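Local coordinates for protein mannitol dehydrogenase (Helicobacter pylori, PDB 3TWO) that probably catalyses the NADP(H)-dependent interconversion of cinnamyl alcohols and cinnamaldehydes, as a zinc-containing member of the medium-chain alcohol dehydrogenase family, at residues B[152-157]-B[310-315]; B[203-208]-B[222-227]; B[232-237]-B[254-259]; B[250-255]-B[278-283]. All coordinates share one frame; numbering follows the deposited sequence.

Contact 1: residues B[152-157]-B[310-315]; sequences LEKVAP and NIYPEI
The short helix 152-155 and the irregular chain 310-315 come nearest at K154 and Y312, whose CA atoms lie 5.9 Å apart, and they meet through side chains. K154 turns its aliphatic part across the Y312 side chain at about a right angle: its CB sits 3.7 Å from Y312 CD2, and CD lies near Y312 CB. Beyond CG the lysine chain is extended, with chi2 176°, which carries the amino group past the ring; a long hydrocarbon stem ending in a charge suits such a half-exposed place. V155 runs alongside the same ring, pointing the same way, with CG2 4.1 Å from Y312 CE2.

Two prolines form the next layer. P157 and P313 touch through their CG atoms at 3.8 Å, and P313 CG also presses against the carbonyl O of K154. I315 closes the row. Its CG2 faces P157 CG at 4.1 Å, while its CD1 meets the methylene CG of E153 at 3.6 Å, the two side chains crossing nearly square. Around this, the strand 338-342 packs on P157 and I315, M191 of helix 187-198 lies on P313, and K194 donates a hydrogen bond to Y312 O. The loop thus leaves the cofactor-binding half at helix 296-308 and enters strand 315-318 of the GroES-like half, a return crossing between the two domains that is characteristic of medium-chain alcohol dehydrogenases.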
# COMPACT_ATOMS: atom_id res chain seq x y z
N LEU B 152 -36.43 0.35 9.43
CA LEU B 152 -36.03 0.26 8.02
C LEU B 152 -35.33 1.51 7.51
O LEU B 152 -34.46 1.45 6.62
CB LEU B 152 -37.27 0.01 7.19
CG LEU B 152 -37.12 -1.05 6.14
CD1 LEU B 152 -36.33 -2.28 6.66
CD2 LEU B 152 -38.56 -1.42 5.70
N GLU B 153 -35.71 2.66 8.07
CA GLU B 153 -35.02 3.93 7.78
C GLU B 153 -33.53 3.87 8.22
O GLU B 153 -32.68 4.44 7.54
CB GLU B 153 -35.80 5.13 8.38
CG GLU B 153 -35.61 5.52 9.89
CD GLU B 153 -36.28 4.56 10.85
OE1 GLU B 153 -36.98 3.64 10.42
OE2 GLU B 153 -36.08 4.73 12.08
N LYS B 154 -33.24 3.14 9.31
CA LYS B 154 -31.84 2.98 9.77
C LYS B 154 -31.07 1.87 9.04
O LYS B 154 -29.80 1.90 8.99
CB LYS B 154 -31.84 2.67 11.26
CG LYS B 154 -31.99 3.93 12.11
CD LYS B 154 -32.07 3.56 13.54
CE LYS B 154 -32.46 4.77 14.37
NZ LYS B 154 -32.30 4.35 15.78
N VAL B 155 -31.82 0.91 8.47
CA VAL B 155 -31.24 -0.21 7.77
C VAL B 155 -30.62 0.25 6.45
O VAL B 155 -29.55 -0.25 6.09
CB VAL B 155 -32.30 -1.33 7.50
CG1 VAL B 155 -31.79 -2.39 6.48
CG2 VAL B 155 -32.69 -2.02 8.81
N ALA B 156 -31.27 1.17 5.74
CA ALA B 156 -30.89 1.51 4.37
C ALA B 156 -29.39 1.84 4.19
O ALA B 156 -28.75 1.32 3.26
CB ALA B 156 -31.85 2.67 3.79
N PRO B 157 -28.81 2.67 5.08
CA PRO B 157 -27.38 2.98 4.80
C PRO B 157 -26.45 1.85 5.18
O PRO B 157 -25.28 1.90 4.81
CB PRO B 157 -27.08 4.23 5.68
CG PRO B 157 -28.46 4.86 5.99
CD PRO B 157 -29.40 3.61 6.05
N ASN B 310 -27.78 -4.21 17.30
CA ASN B 310 -28.35 -2.86 17.30
C ASN B 310 -27.30 -1.77 17.01
O ASN B 310 -27.20 -0.78 17.72
CB ASN B 310 -29.11 -2.57 18.60
CG ASN B 310 -30.46 -1.90 18.35
OD1 ASN B 310 -31.53 -2.58 18.27
ND2 ASN B 310 -30.44 -0.61 18.23
N ILE B 311 -26.54 -1.98 15.95
CA ILE B 311 -25.57 -1.04 15.46
C ILE B 311 -26.13 -0.43 14.16
O ILE B 311 -26.17 -1.08 13.11
CB ILE B 311 -24.28 -1.78 15.14
CG1 ILE B 311 -23.72 -2.41 16.41
CG2 ILE B 311 -23.24 -0.83 14.55
CD1 ILE B 311 -22.46 -3.34 16.19
N TYR B 312 -26.59 0.82 14.25
CA TYR B 312 -27.20 1.51 13.16
C TYR B 312 -26.58 2.88 12.89
O TYR B 312 -26.10 3.54 13.82
CB TYR B 312 -28.67 1.70 13.45
CG TYR B 312 -29.48 0.43 13.47
CD1 TYR B 312 -30.00 -0.09 14.67
CD2 TYR B 312 -29.73 -0.25 12.28
CE1 TYR B 312 -30.80 -1.28 14.68
CE2 TYR B 312 -30.51 -1.40 12.28
CZ TYR B 312 -31.04 -1.90 13.47
OH TYR B 312 -31.79 -3.03 13.38
N PRO B 313 -26.58 3.31 11.60
CA PRO B 313 -26.24 4.72 11.29
C PRO B 313 -27.13 5.73 12.01
O PRO B 313 -28.33 5.47 12.34
CB PRO B 313 -26.50 4.84 9.78
CG PRO B 313 -27.47 3.67 9.47
CD PRO B 313 -26.99 2.55 10.40
N GLU B 314 -26.52 6.86 12.27
CA GLU B 314 -27.18 8.07 12.74
C GLU B 314 -27.76 8.72 11.47
O GLU B 314 -27.02 9.07 10.54
CB GLU B 314 -26.11 9.01 13.28
CG GLU B 314 -25.33 8.47 14.43
CD GLU B 314 -26.23 8.34 15.60
OE1 GLU B 314 -26.87 9.38 15.91
OE2 GLU B 314 -26.34 7.22 16.17
N ILE B 315 -29.07 8.87 11.43
CA ILE B 315 -29.68 9.34 10.18
C ILE B 315 -30.56 10.52 10.46
O ILE B 315 -31.04 10.71 11.60
CB ILE B 315 -30.52 8.25 9.47
CG1 ILE B 315 -31.72 7.86 10.35
CG2 ILE B 315 -29.68 6.99 9.27
CD1 ILE B 315 -33.00 8.06 9.68

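Contact 2: residues B[203-208]-B[222-227]. With NDP (NADPH dihydro-nicotinamide-adenine-dinucleotide phosphate), chain F.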
# COMPACT_ATOMS: atom_id res chain seq x y z
N VAL B 203 -10.65 3.73 19.81
CA VAL B 203 -10.92 4.44 18.57
C VAL B 203 -10.54 5.91 18.61
O VAL B 203 -10.90 6.63 19.55
CB VAL B 203 -12.41 4.28 18.19
CG1 VAL B 203 -12.74 4.99 16.85
CG2 VAL B 203 -12.72 2.79 18.11
N SER B 204 -9.80 6.36 17.60
CA SER B 204 -9.47 7.79 17.47
C SER B 204 -10.21 8.29 16.21
O SER B 204 -10.26 7.57 15.19
CB SER B 204 -7.96 8.00 17.30
OG SER B 204 -7.20 7.55 18.42
N VAL B 205 -10.75 9.51 16.27
CA VAL B 205 -11.40 10.06 15.09
C VAL B 205 -10.63 11.30 14.59
O VAL B 205 -10.10 12.12 15.38
CB VAL B 205 -12.89 10.40 15.43
CG1 VAL B 205 -13.53 11.27 14.37
CG2 VAL B 205 -13.66 9.12 15.59
N PHE B 206 -10.57 11.46 13.27
CA PHE B 206 -9.90 12.66 12.71
C PHE B 206 -10.94 13.35 11.89
O PHE B 206 -11.44 12.74 10.95
CB PHE B 206 -8.71 12.30 11.81
CG PHE B 206 -7.61 11.56 12.55
CD1 PHE B 206 -7.69 10.19 12.77
CD2 PHE B 206 -6.50 12.25 13.01
CE1 PHE B 206 -6.62 9.50 13.47
CE2 PHE B 206 -5.46 11.59 13.71
CZ PHE B 206 -5.53 10.23 13.94
N ALA B 207 -11.28 14.58 12.27
CA ALA B 207 -12.32 15.38 11.55
C ALA B 207 -11.64 16.73 11.19
O ALA B 207 -10.42 16.83 11.35
CB ALA B 207 -13.60 15.56 12.43
N ARG B 208 -12.40 17.73 10.69
CA ARG B 208 -11.81 19.03 10.37
C ARG B 208 -12.20 20.11 11.40
O ARG B 208 -11.60 21.20 11.42
CB ARG B 208 -12.14 19.49 8.92
CG ARG B 208 -11.51 18.55 7.84
CD ARG B 208 -11.66 19.17 6.42
NE ARG B 208 -13.05 19.20 5.94
CZ ARG B 208 -13.37 19.55 4.71
NH1 ARG B 208 -12.40 19.95 3.90
NH2 ARG B 208 -14.65 19.55 4.27
N LYS B 222 -12.19 7.45 21.96
CA LYS B 222 -11.29 7.80 23.04
C LYS B 222 -10.46 9.08 22.73
O LYS B 222 -10.13 9.83 23.64
CB LYS B 222 -10.42 6.60 23.46
CG LYS B 222 -10.74 6.02 24.99
CD LYS B 222 -12.17 5.30 25.24
CE LYS B 222 -12.05 3.85 25.84
NZ LYS B 222 -11.31 2.84 24.91
N HIS B 223 -10.14 9.32 21.46
CA HIS B 223 -9.42 10.55 21.08
C HIS B 223 -10.08 11.17 19.87
O HIS B 223 -10.50 10.46 18.94
CB HIS B 223 -7.94 10.33 20.76
CG HIS B 223 -7.17 9.61 21.82
ND1 HIS B 223 -6.95 8.25 21.79
CD2 HIS B 223 -6.58 10.06 22.95
CE1 HIS B 223 -6.26 7.89 22.85
NE2 HIS B 223 -6.01 8.97 23.57
N PHE B 224 -10.18 12.50 19.90
CA PHE B 224 -10.78 13.22 18.81
C PHE B 224 -9.73 14.21 18.34
O PHE B 224 -9.28 15.00 19.12
CB PHE B 224 -12.02 14.00 19.28
CG PHE B 224 -12.86 14.50 18.14
CD1 PHE B 224 -13.91 13.72 17.61
CD2 PHE B 224 -12.60 15.72 17.56
CE1 PHE B 224 -14.65 14.15 16.58
CE2 PHE B 224 -13.40 16.15 16.49
CZ PHE B 224 -14.40 15.36 15.99
N TYR B 225 -9.37 14.17 17.06
CA TYR B 225 -8.42 15.17 16.52
C TYR B 225 -9.02 15.99 15.40
O TYR B 225 -9.92 15.51 14.68
CB TYR B 225 -7.22 14.44 15.98
CG TYR B 225 -6.55 13.55 17.02
CD1 TYR B 225 -6.51 12.14 16.83
CD2 TYR B 225 -5.97 14.10 18.19
CE1 TYR B 225 -5.90 11.32 17.74
CE2 TYR B 225 -5.32 13.27 19.11
CZ TYR B 225 -5.29 11.88 18.85
OH TYR B 225 -4.71 11.01 19.71
N THR B 226 -8.55 17.23 15.26
CA THR B 226 -8.98 18.06 14.12
C THR B 226 -7.82 18.18 13.09
O THR B 226 -7.94 18.89 12.09
CB THR B 226 -9.46 19.45 14.57
OG1 THR B 226 -8.45 20.04 15.39
CG2 THR B 226 -10.80 19.36 15.38
N ASP B 227 -6.73 17.46 13.31
CA ASP B 227 -5.64 17.48 12.36
C ASP B 227 -4.85 16.25 12.68
O ASP B 227 -4.60 15.97 13.88
CB ASP B 227 -4.75 18.68 12.63
CG ASP B 227 -3.74 18.94 11.51
OD1 ASP B 227 -2.88 18.12 11.23
OD2 ASP B 227 -3.81 20.02 10.91
PA NDP F . -19.93 12.08 3.76
O1A NDP F . -19.63 13.48 3.41
O2A NDP F . -20.84 11.59 4.95
O5B NDP F . -18.73 12.09 4.87
C5B NDP F . -17.34 12.65 4.56
C4B NDP F . -16.74 13.13 5.88
O4B NDP F . -15.29 13.47 5.84
C3B NDP F . -17.50 14.39 6.34
O3B NDP F . -17.83 14.22 7.77
C2B NDP F . -16.45 15.52 6.14
O2B NDP F . -16.72 16.51 7.15
C1B NDP F . -15.13 14.80 6.50
N9A NDP F . -13.95 15.32 5.78
C8A NDP F . -13.97 15.86 4.54
N7A NDP F . -12.72 16.15 4.23
C5A NDP F . -11.93 15.81 5.25
C6A NDP F . -10.56 15.89 5.46
N6A NDP F . -9.68 16.42 4.54
N1A NDP F . -10.12 15.46 6.64
C2A NDP F . -10.90 14.93 7.56
N3A NDP F . -12.20 14.83 7.38
C4A NDP F . -12.72 15.28 6.22
O3 NDP F . -19.18 10.95 2.95
PN NDP F . -19.48 9.45 2.99
O1N NDP F . -19.15 8.84 4.30
O2N NDP F . -20.84 9.03 2.37
O5D NDP F . -18.44 8.94 1.92
C5D NDP F . -17.01 9.37 2.08
C4D NDP F . -16.16 8.96 0.81
O4D NDP F . -16.28 7.52 0.80
C3D NDP F . -16.69 9.47 -0.56
O3D NDP F . -15.55 9.83 -1.39
C2D NDP F . -17.46 8.23 -1.07
O2D NDP F . -17.48 8.21 -2.46
C1D NDP F . -16.53 7.10 -0.57
N1N NDP F . -17.15 5.73 -0.59
C2N NDP F . -16.34 4.66 -1.03
C3N NDP F . -16.85 3.37 -1.06
C7N NDP F . -15.93 2.22 -1.45
O7N NDP F . -14.70 2.33 -1.35
N7N NDP F . -16.54 1.05 -1.64
C4N NDP F . -18.20 3.15 -0.71
C5N NDP F . -19.02 4.22 -0.23
C6N NDP F . -18.51 5.50 -0.18
P2B NDP F . -16.68 18.05 6.87
O1X NDP F . -18.09 18.60 7.50
O2X NDP F . -15.43 18.62 7.40
O3X NDP F . -16.81 18.25 5.30
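V205 and Y225 are joined by a nearly straight bond between two parallel strands, 203-206 and 223-225: Y225 N reaches V205 O at 2.7 Å with an N-H...O angle of 170°. V205 N in turn donates to H223 O, so both polar backbone atoms of this valine are satisfied by residues flanking F224. A207 N continues the ladder to Y225 O at 2.9 Å, while V203 O takes the amide of K222 and, weakly, that of H223. The other edge of 203-206 is used as well, S204 and F206 bonding to V180, V182 and G184. This is the beta-alpha-beta unit of a Rossmann fold, with helix 213-218 crossing between the strands and F224 lying under it against V205 CG1 and A207 CB.

On the opposite face S204 OG and H223 ND1 make a weak hydrogen bond of 3.5 Å, in which either may be the donor. F206 and Y225 lie side by side, their planes at 35°, and Y225 CD1 sits over the F206 ring. Past the strand, R208 takes the 2'-phosphate of NADPH, a positive side chain consistent with a preference for NADP(H) over NAD(H): NE donates to O2X at 2.9 Å and NH2 to O3X at 2.7 Å. The chain bends at chi3 (-69°), which lays the guanidinium over the adenine; N7A lies 3.4 Å above the guanidinium plane, over its centre.

Contact 3: residues B[232-237]-B[254-259]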
# COMPACT_ATOMS: atom_id res chain seq x y z
N LYS B 232 -0.36 11.84 18.71
CA LYS B 232 1.00 11.63 19.12
C LYS B 232 1.32 10.16 19.38
O LYS B 232 2.33 9.84 19.97
CB LYS B 232 1.30 12.55 20.32
CG LYS B 232 1.18 14.01 19.89
CD LYS B 232 2.50 14.40 19.15
CE LYS B 232 2.36 15.47 18.03
NZ LYS B 232 1.37 16.54 18.31
N GLU B 233 0.50 9.27 18.86
CA GLU B 233 0.49 7.87 19.26
C GLU B 233 0.59 7.05 17.98
O GLU B 233 0.11 7.49 16.96
CB GLU B 233 -0.89 7.65 19.86
CG GLU B 233 -1.23 6.29 20.31
CD GLU B 233 -2.43 6.26 21.24
OE1 GLU B 233 -3.51 6.81 20.96
OE2 GLU B 233 -2.30 5.60 22.26
N GLU B 234 1.17 5.86 18.01
CA GLU B 234 1.08 4.98 16.83
C GLU B 234 -0.22 4.16 16.81
O GLU B 234 -0.59 3.56 17.82
CB GLU B 234 2.27 4.04 16.83
CG GLU B 234 3.60 4.77 16.73
CD GLU B 234 4.74 3.83 16.35
OE1 GLU B 234 5.35 4.09 15.29
OE2 GLU B 234 5.00 2.82 17.06
N LEU B 235 -0.89 4.10 15.66
CA LEU B 235 -2.11 3.34 15.55
C LEU B 235 -1.85 2.04 14.82
O LEU B 235 -0.93 1.97 14.05
CB LEU B 235 -3.21 4.16 14.82
CG LEU B 235 -3.40 5.57 15.43
CD1 LEU B 235 -4.59 6.34 14.81
CD2 LEU B 235 -3.64 5.46 16.90
N ASP B 236 -2.68 1.03 15.07
CA ASP B 236 -2.52 -0.27 14.41
C ASP B 236 -3.27 -0.32 13.08
O ASP B 236 -2.93 -1.08 12.20
CB ASP B 236 -3.10 -1.35 15.30
CG ASP B 236 -2.39 -1.46 16.63
OD1 ASP B 236 -1.17 -1.72 16.65
OD2 ASP B 236 -3.07 -1.29 17.64
N PHE B 237 -4.34 0.45 13.00
CA PHE B 237 -5.21 0.39 11.89
C PHE B 237 -5.88 1.75 11.70
O PHE B 237 -6.32 2.39 12.68
CB PHE B 237 -6.25 -0.74 12.08
CG PHE B 237 -7.35 -0.72 11.06
CD1 PHE B 237 -7.33 -1.58 9.98
CD2 PHE B 237 -8.42 0.20 11.18
CE1 PHE B 237 -8.41 -1.57 8.97
CE2 PHE B 237 -9.48 0.24 10.22
CZ PHE B 237 -9.45 -0.66 9.10
N LEU B 254 1.27 7.75 10.75
CA LEU B 254 0.73 7.50 12.11
C LEU B 254 0.78 6.02 12.51
O LEU B 254 0.54 5.67 13.68
CB LEU B 254 -0.73 8.00 12.24
CG LEU B 254 -0.88 9.54 12.13
CD1 LEU B 254 -2.33 9.95 12.15
CD2 LEU B 254 -0.03 10.26 13.21
N LEU B 255 1.01 5.14 11.52
CA LEU B 255 0.88 3.70 11.77
C LEU B 255 2.10 3.13 12.47
O LEU B 255 3.27 3.50 12.21
CB LEU B 255 0.71 2.93 10.47
CG LEU B 255 -0.59 3.04 9.67
CD1 LEU B 255 -0.45 2.07 8.48
CD2 LEU B 255 -1.81 2.65 10.63
N THR B 256 1.81 2.16 13.31
CA THR B 256 2.89 1.41 13.91
C THR B 256 3.51 0.44 12.87
O THR B 256 2.94 0.25 11.76
CB THR B 256 2.36 0.67 15.13
OG1 THR B 256 3.48 0.25 15.89
CG2 THR B 256 1.48 -0.51 14.72
N TYR B 257 4.67 -0.12 13.21
CA TYR B 257 5.31 -1.19 12.42
C TYR B 257 4.28 -2.30 12.17
O TYR B 257 3.64 -2.72 13.12
CB TYR B 257 6.49 -1.74 13.23
CG TYR B 257 7.29 -2.90 12.62
CD1 TYR B 257 8.42 -2.65 11.81
CD2 TYR B 257 6.95 -4.23 12.92
CE1 TYR B 257 9.20 -3.74 11.30
CE2 TYR B 257 7.68 -5.32 12.40
CZ TYR B 257 8.80 -5.08 11.60
OH TYR B 257 9.55 -6.17 11.14
N ASN B 258 4.12 -2.75 10.92
CA ASN B 258 3.10 -3.73 10.54
C ASN B 258 1.62 -3.31 10.68
O ASN B 258 0.73 -4.16 10.59
CB ASN B 258 3.34 -5.06 11.25
CG ASN B 258 2.88 -6.25 10.42
OD1 ASN B 258 3.02 -6.29 9.21
ND2 ASN B 258 2.29 -7.22 11.08
N GLY B 259 1.37 -2.03 10.92
CA GLY B 259 0.02 -1.45 10.87
C GLY B 259 -0.59 -1.37 9.45
O GLY B 259 0.13 -1.49 8.44
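E234 and T256 meet at about a right angle beside a single parallel beta bridge, L235 with L255, at the N-terminal start of strand 235-240, an inner strand of the Rossmann sheet. The threonine hydroxyl donates to E234 OE2 at 3.2 Å, approaching from above the carboxylate, 69° out of its plane. T256 OG1 stands anti to the backbone N (chi1 -165°), which points it at the glutamate and leaves CG2 to turn the other way. The glutamate chain, extended beyond CG, takes OE2 to that hydroxyl, and nearer the backbone its CB lies 3.8 Å from T256 CB. OE2 is shared between T256 OG1 and a salt bridge to K99 of the second subunit, which probably stabilises the carboxylate's negative charge.

D236 runs alongside T256 and points the same way, with OD1 3.5 Å from the methyl CG2. Its other oxygen, OD2, accepts from the backbone N of K179, on the neighbouring strand 179-183. The branched threonine therefore suits its position between two acids, giving a polar arm to one and a methyl to the other. L255 is directed away at its CB, yet its CD2 swings back to 3.6 Å from L235 O. L255 packs toward L261, whereas L235 diverges from it and, like L254, packs on F206.

Between T256 and G259 the chain makes a type II turn whose N258 has positive phi, and it closes with G259 N bonded to T256 O. The main-chain link itself is short: L235 N donates to L254 O at 2.9 Å, and T256 N to L235 O at 2.8 Å.

Contact 4: residues B[250-255]-B[278-283]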
# COMPACT_ATOMS: atom_id res chain seq x y z
N ASP B 250 0.31 11.93 5.72
CA ASP B 250 -0.05 12.43 7.05
C ASP B 250 -0.68 11.34 7.89
O ASP B 250 -0.56 11.39 9.09
CB ASP B 250 -1.06 13.57 6.93
CG ASP B 250 -0.43 14.82 6.43
OD1 ASP B 250 0.78 15.03 6.63
OD2 ASP B 250 -1.17 15.61 5.86
N TYR B 251 -1.39 10.41 7.24
CA TYR B 251 -1.96 9.20 7.89
C TYR B 251 -1.03 8.01 7.95
O TYR B 251 -0.97 7.35 8.98
CB TYR B 251 -3.31 8.78 7.30
CG TYR B 251 -4.33 9.84 7.67
CD1 TYR B 251 -4.66 10.89 6.77
CD2 TYR B 251 -4.89 9.87 8.97
CE1 TYR B 251 -5.58 11.92 7.16
CE2 TYR B 251 -5.80 10.90 9.39
CZ TYR B 251 -6.16 11.88 8.48
OH TYR B 251 -7.03 12.88 8.91
N LEU B 252 -0.33 7.74 6.84
CA LEU B 252 0.54 6.58 6.79
C LEU B 252 1.62 6.69 7.88
O LEU B 252 1.91 5.72 8.56
CB LEU B 252 1.16 6.40 5.38
CG LEU B 252 2.18 5.27 5.15
CD1 LEU B 252 1.53 3.87 5.36
CD2 LEU B 252 2.78 5.29 3.76
N LYS B 253 2.17 7.87 8.07
CA LYS B 253 3.16 8.05 9.13
C LYS B 253 2.58 7.77 10.54
O LYS B 253 3.35 7.58 11.45
CB LYS B 253 3.76 9.45 9.12
CG LYS B 253 2.71 10.54 9.41
CD LYS B 253 3.27 11.59 10.36
CE LYS B 253 4.22 12.59 9.73
NZ LYS B 253 4.06 12.63 8.25
N LEU B 254 1.27 7.75 10.75
CA LEU B 254 0.73 7.50 12.11
C LEU B 254 0.78 6.02 12.51
O LEU B 254 0.54 5.67 13.68
CB LEU B 254 -0.73 8.00 12.24
CG LEU B 254 -0.88 9.54 12.13
CD1 LEU B 254 -2.33 9.95 12.15
CD2 LEU B 254 -0.03 10.26 13.21
N LEU B 255 1.01 5.14 11.52
CA LEU B 255 0.88 3.70 11.77
C LEU B 255 2.10 3.13 12.47
O LEU B 255 3.27 3.50 12.21
CB LEU B 255 0.71 2.93 10.47
CG LEU B 255 -0.59 3.04 9.67
CD1 LEU B 255 -0.45 2.07 8.48
CD2 LEU B 255 -1.81 2.65 10.63
N PHE B 278 8.94 6.21 -3.18
CA PHE B 278 9.75 6.94 -2.17
C PHE B 278 8.96 7.12 -0.89
O PHE B 278 9.52 6.94 0.15
CB PHE B 278 10.25 8.29 -2.74
CG PHE B 278 11.34 8.13 -3.76
CD1 PHE B 278 11.05 7.67 -5.08
CD2 PHE B 278 12.68 8.38 -3.41
CE1 PHE B 278 12.10 7.49 -6.03
CE2 PHE B 278 13.73 8.22 -4.33
CZ PHE B 278 13.46 7.77 -5.66
N ASP B 279 7.66 7.43 -0.98
CA ASP B 279 6.83 7.55 0.20
C ASP B 279 6.72 6.24 0.95
O ASP B 279 6.82 6.26 2.19
CB ASP B 279 5.42 8.02 -0.13
CG ASP B 279 5.40 9.34 -0.91
OD1 ASP B 279 6.28 10.18 -0.68
OD2 ASP B 279 4.49 9.56 -1.74
N PHE B 280 6.49 5.12 0.24
CA PHE B 280 6.39 3.82 0.94
C PHE B 280 7.69 3.44 1.66
O PHE B 280 7.65 3.00 2.80
CB PHE B 280 5.99 2.69 0.02
CG PHE B 280 4.53 2.68 -0.31
CD1 PHE B 280 4.06 3.14 -1.55
CD2 PHE B 280 3.61 2.21 0.60
CE1 PHE B 280 2.66 3.09 -1.85
CE2 PHE B 280 2.22 2.18 0.29
CZ PHE B 280 1.76 2.62 -0.92
N ILE B 281 8.82 3.64 1.00
CA ILE B 281 10.10 3.23 1.55
C ILE B 281 10.48 4.15 2.71
O ILE B 281 11.01 3.67 3.74
CB ILE B 281 11.16 3.17 0.44
CG1 ILE B 281 10.88 1.90 -0.40
CG2 ILE B 281 12.62 3.17 0.99
CD1 ILE B 281 11.43 1.92 -1.78
N HIS B 282 10.16 5.44 2.60
CA HIS B 282 10.50 6.33 3.69
C HIS B 282 9.69 5.94 4.93
O HIS B 282 10.22 5.95 6.08
CB HIS B 282 10.26 7.78 3.31
CG HIS B 282 10.47 8.74 4.44
ND1 HIS B 282 9.47 9.58 4.91
CD2 HIS B 282 11.56 9.02 5.19
CE1 HIS B 282 9.94 10.34 5.88
NE2 HIS B 282 11.21 10.02 6.07
N LEU B 283 8.43 5.57 4.72
CA LEU B 283 7.56 5.21 5.84
C LEU B 283 7.40 3.71 5.86
O LEU B 283 6.31 3.21 5.63
CB LEU B 283 6.21 5.89 5.63
CG LEU B 283 6.29 7.44 5.69
CD1 LEU B 283 4.88 8.05 5.40
CD2 LEU B 283 6.84 7.88 7.11
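L252 holds its CG anti to the backbone N (chi1 177°), and L283 holds its own beside the backbone N (chi1 -65°); these two torsions send their isobutyl groups toward each other between helix 248-252 and the end of helix 277-282. The leucines meet at an oblique angle. L252 CD2 comes to 3.8 Å from L283 CD1 and lies 4.0 Å from L283 CB, so one branch of L252 rests against both the stem and a methyl of its partner. Leucine suits L283's place because its two methyls can touch different partners.

L283 CD1 also reaches the backbone N of K253 at 3.8 Å, while its other methyl, CD2, lies 4.0 Å from K253 CB. The lysine thus contributes only the root of its chain; beyond CB the chain bends, and the residue is exposed. On the far flank F280 approaches L252 CD2 through CD2 of its ring at 4.5 Å, a looser touch.

Both helices belong to the Rossmann-type coenzyme domain: helix 248-252 leads through the short strand 255-256 to strand 259-263, and helix 277-282 leads to strand 287-290. V288 lies against both L252 and F280, and L261 packs on L252, so the leucine stands between the helix ends and the sheet. The helix 277-282 also faces the second subunit: F280 packs on F280 of that chain, and the F278 ring meets W53 of the second subunit edge-to-face. L283 N keeps a helical bond to D279 O as the chain leaves helical angles, and a type I turn runs from L252 to L255, with L255 N 3.1 Å from L252 O.

Following the chain from the N terminus, the segment 152-157 comes first and is met by 310-315, so contact 1 closes a loop of more than 150 residues that encloses the other three. Within it, contact 2 closes between 203-208 and 222-227, in series with contact 3, which opens at 232-237. Contact 4 opens at 250-255, before contact 3 closes on 254-259, so the two interlock, sharing L254 and L255; contact 4 closes last of the inner three, at 278-283. F206 links contact 2 to L235 and L254 of contact 3 and to Y251 of contact 4. Contacts 2 to 4 lie within the coenzyme domain, contacts 3 and 4 reaching the second subunit, while contact 1 ties that domain to the GroES-like one.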